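Local coordinates for chorismate mutase and shikimate 5-dehydrogenase fusion protein (Clostridium acetobutylicum, PDB 3FBT) that is part of a chorismate mutase–shikimate dehydrogenase fusion and, as its shikimate dehydrogenase part, probably catalyses the reversible NADPH-linked reduction of 3-dehydroshikimate to shikimate, at residues Val89-Phe94 and Ala245-Ile250; Thr104-Phe109 and Leu141-Ala146; Leu113-Val118 and Gly236-Val241; Asp180-Cys185 and Thr220-Tyr225. All blocks are in the same frame, centred on the assembly; numbering follows the deposited sequence.

Contact 1: residues Val89-Phe94 and Ala245-Ile250; sequences VNTLKF and AASEEI
T91 and K93, two alternate residues of strand 91-94, face S247 and I250 of helix 237-252; the CA atoms of T91 and S247 lie 6.4 Å apart. Just before the strand, N90 and T91 together face F102 in a classic beta bulge. N90, a predicted shikimate ligand, accepts a bond at its OD1 from T91 OG1 at 3.0 Å, the donor standing 61° out of the carbonyl plane. T91 carries OG1 beside its own backbone N (chi1 -60°), which brings this oxygen 3.3 Å from S247 OG. S247 OG is hydrogen-bonded to OE1 of Q243, another predicted shikimate ligand, and T104 OG1 bonds to both hydroxyls, so these buried oxygens share a polar cluster. The side chain of L92 leaves the strand on the opposite side, and K93 again reaches the helix. K93 CG is anti to the backbone N (chi1 -172°) and the chain stays extended until a final bend, which delivers NZ to I250 O at 2.7 Å. This bond runs nearly along the C=O axis. On the way, the methylene CD of K93 packs against I250 CG2 at 4.0 Å. A salt bridge from the same ammonium to D253 gives it a second acceptor close to the end of the helix. Strand 91-94 runs antiparallel to both 61-64 and 99-102 in the mixed sheet of the substrate-binding domain; helix 237-252 packs on the face of the strand to which T91 and K93 point, and its E248 turns instead to H24 of helix 19-31.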
loop_
_atom_site.group_PDB
_atom_site.type_symbol
_atom_site.label_atom_id
_atom_site.label_comp_id
_atom_site.label_asym_id
_atom_site.label_seq_id
_atom_site.Cartn_x
_atom_site.Cartn_y
_atom_site.Cartn_z
ATOM N N VAL A 89 -0.079 -3.625 -22.105
ATOM C CA VAL A 89 -1.055 -3.624 -21.028
ATOM C C VAL A 89 -0.746 -2.447 -20.192
ATOM O O VAL A 89 0.426 -2.256 -19.823
ATOM C CB VAL A 89 -0.954 -4.981 -20.238
ATOM C CG1 VAL A 89 -1.507 -4.846 -18.850
ATOM C CG2 VAL A 89 -1.711 -6.089 -21.057
ATOM N N ASN A 90 -1.724 -1.587 -19.883
ATOM C CA ASN A 90 -1.387 -0.554 -18.873
ATOM C C ASN A 90 -2.193 -0.692 -17.594
ATOM O O ASN A 90 -2.083 0.172 -16.745
ATOM C CB ASN A 90 -1.608 0.874 -19.403
ATOM C CG ASN A 90 -3.063 1.196 -19.471
ATOM O OD1 ASN A 90 -3.859 0.283 -19.577
ATOM N ND2 ASN A 90 -3.443 2.477 -19.379
ATOM N N THR A 91 -3.009 -1.749 -17.446
ATOM C CA THR A 91 -3.903 -1.869 -16.272
ATOM C C THR A 91 -3.943 -3.356 -15.808
ATOM O O THR A 91 -4.118 -4.251 -16.647
ATOM C CB THR A 91 -5.367 -1.468 -16.618
ATOM O OG1 THR A 91 -5.431 -0.115 -17.077
ATOM C CG2 THR A 91 -6.337 -1.693 -15.434
ATOM N N LEU A 92 -3.759 -3.611 -14.507
ATOM C CA LEU A 92 -3.710 -4.967 -13.981
ATOM C C LEU A 92 -4.821 -5.144 -12.952
ATOM O O LEU A 92 -4.982 -4.315 -12.110
ATOM C CB LEU A 92 -2.368 -5.293 -13.355
ATOM C CG LEU A 92 -1.124 -4.888 -14.164
ATOM C CD1 LEU A 92 0.081 -5.325 -13.363
ATOM C CD2 LEU A 92 -1.099 -5.625 -15.490
ATOM N N LYS A 93 -5.615 -6.182 -13.121
ATOM C CA LYS A 93 -6.684 -6.546 -12.196
ATOM C C LYS A 93 -6.243 -7.797 -11.427
ATOM O O LYS A 93 -5.796 -8.783 -12.020
ATOM C CB LYS A 93 -7.938 -6.904 -12.970
ATOM C CG LYS A 93 -9.235 -7.124 -12.085
ATOM C CD LYS A 93 -10.407 -7.645 -13.015
ATOM C CE LYS A 93 -11.737 -7.936 -12.250
ATOM N NZ LYS A 93 -11.958 -6.797 -11.277
ATOM N N PHE A 94 -6.302 -7.721 -10.113
ATOM C CA PHE A 94 -5.891 -8.842 -9.279
ATOM C C PHE A 94 -7.124 -9.626 -8.942
ATOM O O PHE A 94 -8.150 -9.054 -8.576
ATOM C CB PHE A 94 -5.238 -8.310 -8.000
ATOM C CG PHE A 94 -3.896 -7.690 -8.263
ATOM C CD1 PHE A 94 -2.740 -8.453 -8.166
ATOM C CD2 PHE A 94 -3.802 -6.384 -8.703
ATOM C CE1 PHE A 94 -1.494 -7.937 -8.425
ATOM C CE2 PHE A 94 -2.541 -5.822 -8.995
ATOM C CZ PHE A 94 -1.380 -6.571 -8.881
ATOM N N ALA A 245 -10.659 6.718 -14.715
ATOM C CA ALA A 245 -12.030 6.206 -14.419
ATOM C C ALA A 245 -12.185 4.776 -14.888
ATOM O O ALA A 245 -12.674 3.839 -14.179
ATOM C CB ALA A 245 -13.152 7.136 -15.085
ATOM N N ALA A 246 -11.720 4.546 -16.094
ATOM C CA ALA A 246 -11.864 3.197 -16.616
ATOM C C ALA A 246 -11.008 2.166 -15.832
ATOM O O ALA A 246 -11.379 1.017 -15.728
ATOM C CB ALA A 246 -11.586 3.147 -18.157
ATOM N N SER A 247 -9.839 2.552 -15.337
ATOM C CA SER A 247 -9.079 1.582 -14.570
ATOM C C SER A 247 -9.862 1.222 -13.343
ATOM O O SER A 247 -9.877 0.040 -12.946
ATOM C CB SER A 247 -7.643 2.110 -14.212
ATOM O OG SER A 247 -6.943 2.314 -15.454
ATOM N N GLU A 248 -10.458 2.252 -12.725
ATOM C CA GLU A 248 -11.093 2.086 -11.418
ATOM C C GLU A 248 -12.330 1.222 -11.614
ATOM O O GLU A 248 -12.693 0.453 -10.684
ATOM C CB GLU A 248 -11.522 3.413 -10.802
ATOM C CG GLU A 248 -10.397 4.256 -10.221
ATOM C CD GLU A 248 -9.654 3.598 -9.067
ATOM O OE1 GLU A 248 -10.181 2.631 -8.432
ATOM O OE2 GLU A 248 -8.509 4.043 -8.796
ATOM N N GLU A 249 -12.963 1.364 -12.805
ATOM C CA GLU A 249 -14.126 0.540 -13.168
ATOM C C GLU A 249 -13.707 -0.891 -13.221
ATOM O O GLU A 249 -14.393 -1.755 -12.718
ATOM C CB GLU A 249 -14.746 0.942 -14.522
ATOM C CG GLU A 249 -15.401 2.403 -14.537
ATOM C CD GLU A 249 -15.923 2.795 -15.951
ATOM O OE1 GLU A 249 -16.783 3.684 -16.040
ATOM O OE2 GLU A 249 -15.509 2.201 -16.983
ATOM N N ILE A 250 -12.579 -1.182 -13.861
ATOM C CA ILE A 250 -12.199 -2.561 -13.945
ATOM C C ILE A 250 -11.732 -3.146 -12.578
ATOM O O ILE A 250 -12.015 -4.315 -12.248
ATOM C CB ILE A 250 -11.094 -2.714 -14.989
ATOM C CG1 ILE A 250 -11.624 -2.480 -16.447
ATOM C CG2 ILE A 250 -10.376 -4.003 -14.777
ATOM C CD1 ILE A 250 -10.460 -1.989 -17.441
#

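Contact 2: residues Thr104-Phe109 and Leu141-Ala146; sequences TDYIGF and LKDNFA
Y106 and F109 reach D143 and L141 across well-separated backbones, at the start of helix 105-115 and the last turn of helix 134-143, the nearest CA atoms, of Y106 and L141, being 9.8 Å apart. The first helix carries D105, a predicted shikimate ligand, and the second follows the predicted NADP(+)-binding residues 129-133. That second helix closes in a Schellman motif (A146 N to L141 O, 3.2 Å) with F145, at positive phi, as its C-prime residue. Y106 spans most of the gap because its ring leaves the backbone anti to N (chi1 180°). Y106 OH donates to D143 OD2 at 2.6 Å, and OD2 receives it on its anti lone pair, away from the other oxygen. Ring and carboxylate planes are 61° apart. A water donates to Y106 OH at 2.8 Å and also approaches the amide of N144, whose ND2 has its main partner in Y140 O. Apart from the polar pair, L141 CD2 touches F109 CE2 at 4.3 Å, at the edge of that ring and near its plane. Y140 adds an edge-to-face ring contact with Y106, while K82 of helix 81-86 touches both Y106 and D143. The phenol thus acts as donor and acceptor at once, and D143, with Q139 NE2 on its OD1, receives a bond at each oxygen; two donors of this kind would probably favour a charged carboxylate.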
loop_
_atom_site.group_PDB
_atom_site.type_symbol
_atom_site.label_atom_id
_atom_site.label_comp_id
_atom_site.label_asym_id
_atom_site.label_seq_id
_atom_site.Cartn_x
_atom_site.Cartn_y
_atom_site.Cartn_z
ATOM N N THR A 104 -6.445 0.565 -20.892
ATOM C CA THR A 104 -7.427 1.646 -20.801
ATOM C C THR A 104 -6.948 2.981 -21.426
ATOM O O THR A 104 -7.682 3.920 -21.394
ATOM C CB THR A 104 -7.754 1.932 -19.321
ATOM O OG1 THR A 104 -6.543 2.312 -18.714
ATOM C CG2 THR A 104 -8.310 0.629 -18.597
ATOM N N ASP A 105 -5.746 3.044 -22.025
ATOM C CA ASP A 105 -5.420 4.157 -22.964
ATOM C C ASP A 105 -6.379 4.185 -24.174
ATOM O O ASP A 105 -6.842 5.275 -24.609
ATOM C CB ASP A 105 -3.993 4.019 -23.512
ATOM C CG ASP A 105 -2.938 4.241 -22.421
ATOM O OD1 ASP A 105 -3.197 5.102 -21.537
ATOM O OD2 ASP A 105 -1.903 3.524 -22.400
ATOM N N TYR A 106 -6.612 3.014 -24.740
ATOM C CA TYR A 106 -7.562 2.839 -25.862
ATOM C C TYR A 106 -8.921 3.427 -25.484
ATOM O O TYR A 106 -9.551 4.199 -26.262
ATOM C CB TYR A 106 -7.704 1.347 -26.142
ATOM C CG TYR A 106 -8.661 1.024 -27.275
ATOM C CD1 TYR A 106 -8.187 0.805 -28.542
ATOM C CD2 TYR A 106 -10.057 0.969 -27.064
ATOM C CE1 TYR A 106 -9.038 0.513 -29.612
ATOM C CE2 TYR A 106 -10.953 0.689 -28.135
ATOM C CZ TYR A 106 -10.420 0.476 -29.418
ATOM O OH TYR A 106 -11.239 0.176 -30.523
ATOM N N ILE A 107 -9.372 3.128 -24.249
ATOM C CA ILE A 107 -10.730 3.533 -23.829
ATOM C C ILE A 107 -10.706 5.017 -23.590
ATOM O O ILE A 107 -11.604 5.757 -23.977
ATOM C CB ILE A 107 -11.148 2.816 -22.531
ATOM C CG1 ILE A 107 -11.082 1.307 -22.738
ATOM C CG2 ILE A 107 -12.563 3.222 -22.139
ATOM C CD1 ILE A 107 -11.801 0.464 -21.657
ATOM N N GLY A 108 -9.659 5.485 -22.909
ATOM C CA GLY A 108 -9.560 6.935 -22.672
ATOM C C GLY A 108 -9.543 7.740 -23.994
ATOM O O GLY A 108 -10.100 8.850 -24.083
ATOM N N PHE A 109 -8.838 7.236 -24.982
ATOM C CA PHE A 109 -8.637 8.004 -26.211
ATOM C C PHE A 109 -10.037 8.140 -26.894
ATOM O O PHE A 109 -10.452 9.221 -27.263
ATOM C CB PHE A 109 -7.663 7.280 -27.146
ATOM C CG PHE A 109 -7.404 8.023 -28.458
ATOM C CD1 PHE A 109 -6.778 9.246 -28.468
ATOM C CD2 PHE A 109 -7.895 7.530 -29.641
ATOM C CE1 PHE A 109 -6.568 9.924 -29.669
ATOM C CE2 PHE A 109 -7.687 8.209 -30.840
ATOM C CZ PHE A 109 -7.030 9.403 -30.844
ATOM N N LEU A 141 -8.180 3.924 -34.204
ATOM C CA LEU A 141 -8.500 4.531 -35.502
ATOM C C LEU A 141 -8.939 3.494 -36.535
ATOM O O LEU A 141 -9.898 3.682 -37.302
ATOM C CB LEU A 141 -7.318 5.288 -36.082
ATOM C CG LEU A 141 -6.705 6.421 -35.285
ATOM C CD1 LEU A 141 -5.388 6.870 -35.952
ATOM C CD2 LEU A 141 -7.724 7.569 -35.096
ATOM N N LYS A 142 -8.247 2.388 -36.516
ATOM C CA LYS A 142 -8.513 1.313 -37.381
ATOM C C LYS A 142 -9.818 0.585 -36.966
ATOM O O LYS A 142 -10.624 0.227 -37.822
ATOM C CB LYS A 142 -7.338 0.361 -37.316
ATOM C CG LYS A 142 -7.768 -1.019 -37.603
ATOM C CD LYS A 142 -6.569 -1.930 -37.964
ATOM C CE LYS A 142 -7.071 -3.222 -38.603
ATOM N NZ LYS A 142 -7.776 -4.043 -37.563
ATOM N N ASP A 143 -10.011 0.351 -35.667
ATOM C CA ASP A 143 -11.246 -0.246 -35.211
ATOM C C ASP A 143 -12.417 0.610 -35.623
ATOM O O ASP A 143 -13.489 0.085 -35.755
ATOM C CB ASP A 143 -11.306 -0.424 -33.694
ATOM C CG ASP A 143 -10.510 -1.558 -33.249
ATOM O OD1 ASP A 143 -10.165 -2.407 -34.108
ATOM O OD2 ASP A 143 -10.209 -1.604 -32.032
ATOM N N ASN A 144 -12.215 1.923 -35.748
ATOM C CA ASN A 144 -13.287 2.833 -36.124
ATOM C C ASN A 144 -13.361 3.227 -37.615
ATOM O O ASN A 144 -14.005 4.183 -37.953
ATOM C CB ASN A 144 -13.213 4.107 -35.303
ATOM C CG ASN A 144 -13.777 3.930 -33.951
ATOM O OD1 ASN A 144 -14.775 4.560 -33.610
ATOM N ND2 ASN A 144 -13.142 3.078 -33.143
ATOM N N PHE A 145 -12.647 2.534 -38.474
ATOM C CA PHE A 145 -12.808 2.713 -39.931
ATOM C C PHE A 145 -12.404 4.090 -40.456
ATOM O O PHE A 145 -13.145 4.691 -41.255
ATOM C CB PHE A 145 -14.272 2.373 -40.298
ATOM C CG PHE A 145 -14.704 1.006 -39.794
ATOM C CD1 PHE A 145 -14.396 -0.136 -40.488
ATOM C CD2 PHE A 145 -15.391 0.861 -38.590
ATOM C CE1 PHE A 145 -14.801 -1.397 -40.011
ATOM C CE2 PHE A 145 -15.780 -0.400 -38.128
ATOM C CZ PHE A 145 -15.479 -1.516 -38.843
ATOM N N ALA A 146 -11.247 4.617 -40.016
ATOM C CA ALA A 146 -10.669 5.809 -40.691
ATOM C C ALA A 146 -10.561 5.574 -42.223
ATOM O O ALA A 146 -10.452 4.425 -42.677
ATOM C CB ALA A 146 -9.283 6.091 -40.158
HETATM O O HOH W 1 -13.456 1.743 -31.021
#

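Contact 3: residues Leu113-Val118 and Gly236-Val241; sequences LSKFRV and GLYMLV
A CH-pi contact between K115 and Y238, flanked by an aromatic edge, joins the C-terminal end of helix 105-115 to the first turn of helix 237-252. The second segment opens at the N-cap G236, a predicted NADP(+)-binding residue just after strand 232-234 at the edge of the parallel sheet. K115 CG lies 3.9 Å from the centroid of the Y238 ring and only 8° off its normal, hence over one face. A bend at chi2 (79°) then carries the lysine chain across the ring at about a right angle to the tyrosine side chain. K115 CB rests on the same ring, 3.8 Å from Y238 CE2. F116, the first residue beyond the helix, approaches differently: its CE2 is 3.7 Å from Y238 CB, which sits in the plane of the F116 ring, at the edge. The lysine head group continues past the ring to salt bridges with D262 and E258 of helix 258-273, and Y238 OH makes a weak hydrogen bond to D262. The contact therefore separates two roles of one side chain: the apolar methylenes of K115 lie on the aromatic face, while its ammonium group is paired with two acids, which would probably stabilise its positive charge.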
loop_
_atom_site.group_PDB
_atom_site.type_symbol
_atom_site.label_atom_id
_atom_site.label_comp_id
_atom_site.label_asym_id
_atom_site.label_seq_id
_atom_site.Cartn_x
_atom_site.Cartn_y
_atom_site.Cartn_z
ATOM N N LEU A 113 -12.304 11.710 -28.009
ATOM C CA LEU A 113 -12.842 11.985 -29.347
ATOM C C LEU A 113 -14.378 12.191 -29.196
ATOM O O LEU A 113 -14.870 13.210 -29.596
ATOM C CB LEU A 113 -12.528 10.848 -30.333
ATOM C CG LEU A 113 -11.012 10.596 -30.538
ATOM C CD1 LEU A 113 -10.675 9.525 -31.573
ATOM C CD2 LEU A 113 -10.272 11.878 -30.845
ATOM N N SER A 114 -15.106 11.265 -28.568
ATOM C CA SER A 114 -16.567 11.461 -28.448
ATOM C C SER A 114 -16.871 12.763 -27.807
ATOM O O SER A 114 -17.664 13.540 -28.337
ATOM C CB SER A 114 -17.228 10.386 -27.651
ATOM O OG SER A 114 -16.729 9.162 -28.110
ATOM N N LYS A 115 -16.228 13.014 -26.674
ATOM C CA LYS A 115 -16.530 14.171 -25.895
ATOM C C LYS A 115 -16.284 15.464 -26.651
ATOM O O LYS A 115 -17.088 16.372 -26.578
ATOM C CB LYS A 115 -15.759 14.177 -24.590
ATOM C CG LYS A 115 -16.133 15.365 -23.660
ATOM C CD LYS A 115 -17.449 15.035 -22.958
ATOM C CE LYS A 115 -17.804 16.071 -21.910
ATOM N NZ LYS A 115 -18.754 15.461 -20.858
ATOM N N PHE A 116 -15.195 15.593 -27.394
ATOM C CA PHE A 116 -15.122 16.774 -28.234
ATOM C C PHE A 116 -15.641 16.534 -29.657
ATOM O O PHE A 116 -15.331 17.277 -30.576
ATOM C CB PHE A 116 -13.720 17.332 -28.166
ATOM C CG PHE A 116 -13.269 17.596 -26.736
ATOM C CD1 PHE A 116 -13.378 18.852 -26.177
ATOM C CD2 PHE A 116 -12.804 16.559 -25.937
ATOM C CE1 PHE A 116 -13.004 19.079 -24.852
ATOM C CE2 PHE A 116 -12.444 16.769 -24.652
ATOM C CZ PHE A 116 -12.533 18.038 -24.098
ATOM N N ARG A 117 -16.386 15.464 -29.861
ATOM C CA ARG A 117 -16.956 15.186 -31.182
ATOM C C ARG A 117 -15.946 15.226 -32.343
ATOM O O ARG A 117 -16.162 15.932 -33.345
ATOM C CB ARG A 117 -18.118 16.160 -31.497
ATOM N N VAL A 118 -14.850 14.488 -32.226
ATOM C CA VAL A 118 -13.884 14.445 -33.330
ATOM C C VAL A 118 -14.243 13.211 -34.059
ATOM O O VAL A 118 -14.078 12.152 -33.509
ATOM C CB VAL A 118 -12.427 14.286 -32.802
ATOM C CG1 VAL A 118 -11.439 13.975 -33.956
ATOM C CG2 VAL A 118 -11.992 15.530 -32.030
ATOM N N GLY A 236 -5.024 16.536 -23.987
ATOM C CA GLY A 236 -5.328 15.164 -23.601
ATOM C C GLY A 236 -5.919 14.986 -22.224
ATOM O O GLY A 236 -5.874 13.886 -21.703
ATOM N N LEU A 237 -6.432 16.051 -21.620
ATOM C CA LEU A 237 -6.958 15.973 -20.252
ATOM C C LEU A 237 -8.135 15.015 -20.083
ATOM O O LEU A 237 -8.151 14.178 -19.162
ATOM C CB LEU A 237 -7.276 17.347 -19.706
ATOM C CG LEU A 237 -7.623 17.470 -18.237
ATOM C CD1 LEU A 237 -6.606 16.680 -17.334
ATOM C CD2 LEU A 237 -7.589 18.978 -17.944
ATOM N N TYR A 238 -9.078 15.049 -21.018
ATOM C CA TYR A 238 -10.194 14.174 -20.908
ATOM C C TYR A 238 -9.762 12.705 -21.013
ATOM O O TYR A 238 -10.362 11.820 -20.417
ATOM C CB TYR A 238 -11.256 14.515 -21.953
ATOM C CG TYR A 238 -12.598 14.020 -21.517
ATOM C CD1 TYR A 238 -13.326 14.704 -20.545
ATOM C CD2 TYR A 238 -13.109 12.852 -22.031
ATOM C CE1 TYR A 238 -14.539 14.202 -20.088
ATOM C CE2 TYR A 238 -14.346 12.347 -21.606
ATOM C CZ TYR A 238 -15.042 13.031 -20.636
ATOM O OH TYR A 238 -16.280 12.518 -20.227
ATOM N N MET A 239 -8.735 12.427 -21.808
ATOM C CA MET A 239 -8.242 11.095 -21.930
ATOM C C MET A 239 -7.636 10.649 -20.577
ATOM O O MET A 239 -7.925 9.587 -20.125
ATOM C CB MET A 239 -7.173 11.022 -23.057
ATOM C CG MET A 239 -6.534 9.600 -23.238
ATOM S SD MET A 239 -5.381 9.583 -24.698
ATOM C CE MET A 239 -4.680 7.945 -24.631
ATOM N N LEU A 240 -6.768 11.455 -19.980
ATOM C CA LEU A 240 -6.187 11.134 -18.703
ATOM C C LEU A 240 -7.271 10.826 -17.669
ATOM O O LEU A 240 -7.178 9.835 -16.955
ATOM C CB LEU A 240 -5.346 12.296 -18.220
ATOM C CG LEU A 240 -4.569 12.047 -16.913
ATOM C CD1 LEU A 240 -3.433 11.002 -17.123
ATOM C CD2 LEU A 240 -3.992 13.426 -16.497
ATOM N N VAL A 241 -8.305 11.671 -17.589
ATOM C CA VAL A 241 -9.344 11.493 -16.599
ATOM C C VAL A 241 -10.139 10.312 -16.902
ATOM O O VAL A 241 -10.437 9.525 -15.999
ATOM C CB VAL A 241 -10.223 12.763 -16.421
ATOM C CG1 VAL A 241 -11.438 12.454 -15.561
ATOM C CG2 VAL A 241 -9.362 13.823 -15.781
#

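Contact 4: residues Asp180-Cys185 and Thr220-Tyr225; sequences DVIINC and TLFLKY
F222 of helix 221-228 points its ring at strand 181-184 and meets it in two ways, through one face and through the edge. N184 CB stands 4.0 Å above the ring plane, offset toward the rim, and is nearest to F222 CE2. At the edge, close to the plane, the carbonyl oxygen I182 O lies 4.0 Å from F222 CZ. I182 adds its own side chain, which crosses the phenylalanine obliquely and brings CD1 to 4.1 Å from F222 CE1. Both aliphatic contacts follow from the alternation of the strand, since I182 and N184 point to the helix and I183 to the other side of the sheet. F222 extends far enough because CG is anti to its backbone N (chi1 171°), and the CA atoms of N184 and F222 can remain 8.3 Å apart. Beyond its CB, N184 turns to polar partners: ND2 bonds to D212 OD1, while OD1 pairs with T186. The other oxygen of D212 bonds to T220 OG1, and T220 is the N-cap of the helix, its OG1 accepting from L223 N at 3.0 Å with an N-H...O angle of 148°. D212 thus ties the strand residue to the cap. Such packing of a helix on a central parallel strand, with L128 of the adjacent strand also touching F222, is characteristic of the Rossmann-type NADP-binding domain, with strand order 3-2-1-4-5-6.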
loop_
_atom_site.group_PDB
_atom_site.type_symbol
_atom_site.label_atom_id
_atom_site.label_comp_id
_atom_site.label_asym_id
_atom_site.label_seq_id
_atom_site.Cartn_x
_atom_site.Cartn_y
_atom_site.Cartn_z
ATOM N N ASP A 180 -7.811 15.107 -42.466
ATOM C CA ASP A 180 -8.882 15.513 -41.565
ATOM C C ASP A 180 -8.419 15.681 -40.119
ATOM O O ASP A 180 -8.605 16.737 -39.532
ATOM C CB ASP A 180 -9.967 14.453 -41.691
ATOM C CG ASP A 180 -10.460 14.289 -43.169
ATOM O OD1 ASP A 180 -10.757 15.342 -43.766
ATOM O OD2 ASP A 180 -10.546 13.139 -43.744
ATOM N N VAL A 181 -7.808 14.634 -39.551
ATOM C CA VAL A 181 -7.449 14.597 -38.131
ATOM C C VAL A 181 -5.956 14.318 -37.959
ATOM O O VAL A 181 -5.447 13.366 -38.542
ATOM C CB VAL A 181 -8.257 13.474 -37.419
ATOM C CG1 VAL A 181 -7.821 13.310 -36.007
ATOM C CG2 VAL A 181 -9.807 13.762 -37.498
ATOM N N ILE A 182 -5.270 15.155 -37.186
ATOM C CA ILE A 182 -3.855 14.978 -36.923
ATOM C C ILE A 182 -3.628 14.935 -35.399
ATOM O O ILE A 182 -4.121 15.788 -34.647
ATOM C CB ILE A 182 -2.966 16.120 -37.582
ATOM C CG1 ILE A 182 -1.499 15.992 -37.214
ATOM C CG2 ILE A 182 -3.449 17.509 -37.204
ATOM C CD1 ILE A 182 -0.594 17.193 -37.756
ATOM N N ILE A 183 -2.881 13.917 -34.973
ATOM C CA ILE A 183 -2.775 13.535 -33.554
ATOM C C ILE A 183 -1.308 13.470 -33.127
ATOM O O ILE A 183 -0.531 12.711 -33.704
ATOM C CB ILE A 183 -3.413 12.151 -33.349
ATOM C CG1 ILE A 183 -4.864 12.161 -33.845
ATOM C CG2 ILE A 183 -3.316 11.703 -31.843
ATOM C CD1 ILE A 183 -5.320 10.825 -34.321
ATOM N N ASN A 184 -0.941 14.227 -32.118
ATOM C CA ASN A 184 0.401 14.208 -31.599
ATOM C C ASN A 184 0.556 13.126 -30.552
ATOM O O ASN A 184 -0.086 13.168 -29.514
ATOM C CB ASN A 184 0.701 15.507 -30.900
ATOM C CG ASN A 184 2.067 15.506 -30.341
ATOM O OD1 ASN A 184 2.996 15.081 -31.032
ATOM N ND2 ASN A 184 2.226 15.933 -29.062
ATOM N N CYS A 185 1.399 12.150 -30.826
ATOM C CA CYS A 185 1.726 11.131 -29.848
ATOM C C CYS A 185 3.187 11.243 -29.381
ATOM O O CYS A 185 3.674 10.369 -28.670
ATOM C CB CYS A 185 1.482 9.762 -30.495
ATOM S SG CYS A 185 -0.252 9.346 -30.503
ATOM N N THR A 220 -0.392 23.328 -25.943
ATOM C CA THR A 220 0.902 23.217 -26.552
ATOM C C THR A 220 1.068 24.209 -27.762
ATOM O O THR A 220 0.091 24.614 -28.393
ATOM C CB THR A 220 1.114 21.784 -27.057
ATOM O OG1 THR A 220 0.051 21.424 -27.941
ATOM C CG2 THR A 220 1.142 20.744 -25.890
ATOM N N LEU A 221 2.300 24.567 -28.098
ATOM C CA LEU A 221 2.575 25.225 -29.379
ATOM C C LEU A 221 1.762 24.539 -30.470
ATOM O O LEU A 221 1.029 25.176 -31.240
ATOM C CB LEU A 221 4.078 25.175 -29.698
ATOM C CG LEU A 221 4.605 26.073 -30.836
ATOM C CD1 LEU A 221 4.180 27.557 -30.625
ATOM C CD2 LEU A 221 6.118 25.963 -30.963
ATOM N N PHE A 222 1.862 23.217 -30.525
ATOM C CA PHE A 222 1.094 22.471 -31.490
ATOM C C PHE A 222 -0.382 22.849 -31.505
ATOM O O PHE A 222 -0.958 22.961 -32.602
ATOM C CB PHE A 222 1.258 20.975 -31.257
ATOM C CG PHE A 222 0.337 20.094 -32.072
ATOM C CD1 PHE A 222 0.592 19.874 -33.402
ATOM C CD2 PHE A 222 -0.735 19.420 -31.480
ATOM C CE1 PHE A 222 -0.188 19.043 -34.118
ATOM C CE2 PHE A 222 -1.514 18.544 -32.179
ATOM C CZ PHE A 222 -1.245 18.359 -33.519
ATOM N N LEU A 223 -1.015 22.976 -30.329
ATOM C CA LEU A 223 -2.408 23.348 -30.266
ATOM C C LEU A 223 -2.745 24.864 -30.489
ATOM O O LEU A 223 -3.814 25.194 -31.017
ATOM C CB LEU A 223 -3.028 22.853 -28.965
ATOM C CG LEU A 223 -3.144 21.329 -28.791
ATOM C CD1 LEU A 223 -3.728 21.092 -27.421
ATOM C CD2 LEU A 223 -4.040 20.686 -29.888
ATOM N N LYS A 224 -1.863 25.758 -30.055
ATOM C CA LYS A 224 -1.989 27.177 -30.389
ATOM C C LYS A 224 -2.105 27.303 -31.917
ATOM O O LYS A 224 -3.151 27.760 -32.476
ATOM C CB LYS A 224 -0.754 27.942 -29.899
ATOM C CG LYS A 224 -0.819 29.428 -30.232
ATOM C CD LYS A 224 0.530 30.065 -30.258
ATOM C CE LYS A 224 1.297 29.832 -28.936
ATOM N NZ LYS A 224 2.272 30.965 -28.668
ATOM N N TYR A 225 -1.054 26.815 -32.583
ATOM C CA TYR A 225 -1.023 26.680 -34.033
ATOM C C TYR A 225 -2.366 26.327 -34.597
ATOM O O TYR A 225 -2.786 26.901 -35.600
ATOM C CB TYR A 225 -0.079 25.562 -34.454
ATOM C CG TYR A 225 1.353 25.913 -34.358
ATOM C CD1 TYR A 225 1.756 27.176 -33.968
ATOM C CD2 TYR A 225 2.327 24.970 -34.699
ATOM C CE1 TYR A 225 3.118 27.498 -33.894
ATOM C CE2 TYR A 225 3.645 25.249 -34.612
ATOM C CZ TYR A 225 4.052 26.512 -34.240
ATOM O OH TYR A 225 5.410 26.749 -34.189
#

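The four contacts run from the substrate-binding domain to the Rossmann-type domain, contacts 1 and 4 having centres about 28 Å apart. T104 joins contacts 1 and 2: its N is 2.9 Å from N90 OD1, beside the predicted shikimate ligands N90, D105 and Q243. Contacts 2 and 3 share helix 105-115 and touch where M239 CE lies 3.4 Å from D105 O. I183, on the sheet face away from F222, connects contact 4 to contact 2, its CD1 being 4.1 Å from both L141 CD2 and F109 CZ. Toward the cofactor site, the side chains of F109 (contact 2) and N184 (contact 4) lie about 4 Å and about 6 Å from that of L213, a predicted NADP(+)-binding residue.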